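Local coordinates for protein diacylglycerol kinase (PDB 3S40) that probably phosphorylates diacylglycerol to phosphatidic acid, as a bacterial member of the diacylglycerol kinase family, at residues 78-83 against 291-296. Sequence-based numbering, arbitrary orientation.
Sequences ECTNGL and GHFTMI
Phe293 of strand 284-296 meets Thr80 and Leu83, one turn apart on the last part of helix 73-83. The far end of its ring does the touching. CZ of Phe293 lies 3.7 Å from Thr80 O, which sits at the edge of the ring, in its plane. On one flank, CE2 of Phe293 is 3.9 Å from the methyl CG2 of Thr80. On the other, CE1 of Phe293 packs 3.8 Å from CB of Leu83, obliquely to the ring. Thr80 has CG2 anti to the backbone N (chi1 -56° for OG1), which puts the methyl near the ring while OG1 hydrogen-bonds to Val76 O in the same helix. Ala84, Arg89 and Val130 also touch the Phe293 side chain. A classic beta bulge sets His292 and Phe293 together opposite Val128 of the neighbouring strand 125-133. Beside the ring, His292 NE2 hydrogen-bonds to Ala84 O just past the helix, and Arg89 NE hydrogen-bonds to His292 O. The contact thus joins a helix of the catalytic-domain family region to the C-terminal region's long strand. With no hydrogen bond between the two segments, this buried contact rests on van der Waals packing, the weakly positive ring edge probably favouring the carbonyl oxygen.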
loop_
_atom_site.group_PDB
_atom_site.type_symbol
_atom_site.label_atom_id
_atom_site.label_comp_id
_atom_site.label_asym_id
_atom_site.label_seq_id
_atom_site.Cartn_x
_atom_site.Cartn_y
_atom_site.Cartn_z
ATOM N N GLU A 78 -2.720 -9.414 -1.226
ATOM C CA GLU A 78 -3.625 -10.504 -0.889
ATOM C C GLU A 78 -4.016 -10.409 0.567
ATOM O O GLU A 78 -5.164 -10.659 0.923
ATOM C CB GLU A 78 -2.988 -11.872 -1.153
ATOM C CG GLU A 78 -3.078 -12.323 -2.594
ATOM C CD GLU A 78 -2.855 -13.827 -2.726
ATOM O OE1 GLU A 78 -3.199 -14.569 -1.776
ATOM O OE2 GLU A 78 -2.332 -14.259 -3.772
ATOM N N CYS A 79 -3.046 -10.068 1.411
ATOM C CA CYS A 79 -3.307 -9.929 2.834
ATOM C C CYS A 79 -4.246 -8.759 3.130
ATOM O O CYS A 79 -5.193 -8.904 3.901
ATOM C CB CYS A 79 -1.991 -9.788 3.617
ATOM S SG CYS A 79 -0.981 -11.309 3.569
ATOM N N THR A 80 -3.978 -7.608 2.514
ATOM C CA THR A 80 -4.811 -6.406 2.703
ATOM C C THR A 80 -6.252 -6.726 2.412
ATOM O O THR A 80 -7.137 -6.465 3.207
ATOM C CB THR A 80 -4.468 -5.316 1.686
ATOM O OG1 THR A 80 -3.080 -5.008 1.759
ATOM C CG2 THR A 80 -5.307 -4.053 1.943
ATOM N N ASN A 81 -6.464 -7.284 1.230
ATOM C CA ASN A 81 -7.787 -7.709 0.810
ATOM C C ASN A 81 -8.378 -8.809 1.652
ATOM O O ASN A 81 -9.585 -8.872 1.829
ATOM C CB ASN A 81 -7.758 -8.125 -0.649
ATOM C CG ASN A 81 -7.990 -6.961 -1.555
ATOM O OD1 ASN A 81 -9.078 -6.808 -2.111
ATOM N ND2 ASN A 81 -6.987 -6.089 -1.670
ATOM N N GLY A 82 -7.525 -9.687 2.163
ATOM C CA GLY A 82 -7.981 -10.729 3.056
ATOM C C GLY A 82 -8.491 -10.155 4.361
ATOM O O GLY A 82 -9.560 -10.513 4.831
ATOM N N LEU A 83 -7.732 -9.246 4.945
ATOM C CA LEU A 83 -8.050 -8.755 6.286
ATOM C C LEU A 83 -9.051 -7.615 6.301
ATOM O O LEU A 83 -9.908 -7.543 7.189
ATOM C CB LEU A 83 -6.779 -8.294 6.985
ATOM C CG LEU A 83 -6.014 -9.284 7.868
ATOM C CD1 LEU A 83 -6.646 -10.657 7.846
ATOM C CD2 LEU A 83 -4.542 -9.337 7.486
ATOM N N GLY A 291 -7.195 4.468 10.544
ATOM C CA GLY A 291 -6.619 3.540 11.495
ATOM C C GLY A 291 -7.205 2.143 11.427
ATOM O O GLY A 291 -7.304 1.467 12.441
ATOM N N HIS A 292 -7.561 1.709 10.225
ATOM C CA HIS A 292 -8.252 0.433 10.018
ATOM C C HIS A 292 -7.350 -0.765 10.305
ATOM O O HIS A 292 -7.816 -1.775 10.823
ATOM C CB HIS A 292 -8.781 0.365 8.581
ATOM C CG HIS A 292 -9.744 -0.749 8.322
ATOM N ND1 HIS A 292 -10.986 -0.822 8.919
ATOM C CD2 HIS A 292 -9.653 -1.833 7.512
ATOM C CE1 HIS A 292 -11.621 -1.897 8.484
ATOM N NE2 HIS A 292 -10.835 -2.527 7.625
ATOM N N PHE A 293 -6.069 -0.658 9.954
ATOM C CA PHE A 293 -5.090 -1.676 10.317
ATOM C C PHE A 293 -4.175 -1.123 11.382
ATOM O O PHE A 293 -3.986 0.086 11.487
ATOM C CB PHE A 293 -4.206 -2.068 9.120
ATOM C CG PHE A 293 -4.902 -2.932 8.093
ATOM C CD1 PHE A 293 -6.007 -3.689 8.431
ATOM C CD2 PHE A 293 -4.420 -2.999 6.788
ATOM C CE1 PHE A 293 -6.631 -4.504 7.478
ATOM C CE2 PHE A 293 -5.046 -3.799 5.836
ATOM C CZ PHE A 293 -6.157 -4.544 6.183
ATOM N N THR A 294 -3.604 -2.032 12.159
ATOM C CA THR A 294 -2.398 -1.770 12.919
ATOM C C THR A 294 -1.256 -2.538 12.243
ATOM O O THR A 294 -1.414 -3.707 11.862
ATOM C CB THR A 294 -2.535 -2.224 14.391
ATOM O OG1 THR A 294 -2.744 -3.643 14.437
ATOM C CG2 THR A 294 -3.723 -1.523 15.055
HETATM N N MSE A 295 -0.098 -1.895 12.130
HETATM C CA MSE A 295 1.027 -2.495 11.450
HETATM C C MSE A 295 2.335 -2.288 12.200
HETATM O O MSE A 295 2.550 -1.268 12.859
HETATM C CB MSE A 295 1.122 -1.943 10.026
HETATM C CG MSE A 295 -0.183 -2.066 9.277
HETATM SE SE MSE A 295 -0.063 -2.063 7.330
HETATM C CE MSE A 295 1.072 -3.633 7.052
ATOM N N ILE A 296 3.206 -3.278 12.097
ATOM C CA ILE A 296 4.567 -3.156 12.588
ATOM C C ILE A 296 5.291 -2.138 11.722
ATOM O O ILE A 296 5.155 -2.150 10.503
ATOM C CB ILE A 296 5.317 -4.495 12.487
ATOM C CG1 ILE A 296 4.749 -5.504 13.489
ATOM C CG2 ILE A 296 6.823 -4.280 12.721
ATOM C CD1 ILE A 296 5.043 -5.176 14.951
#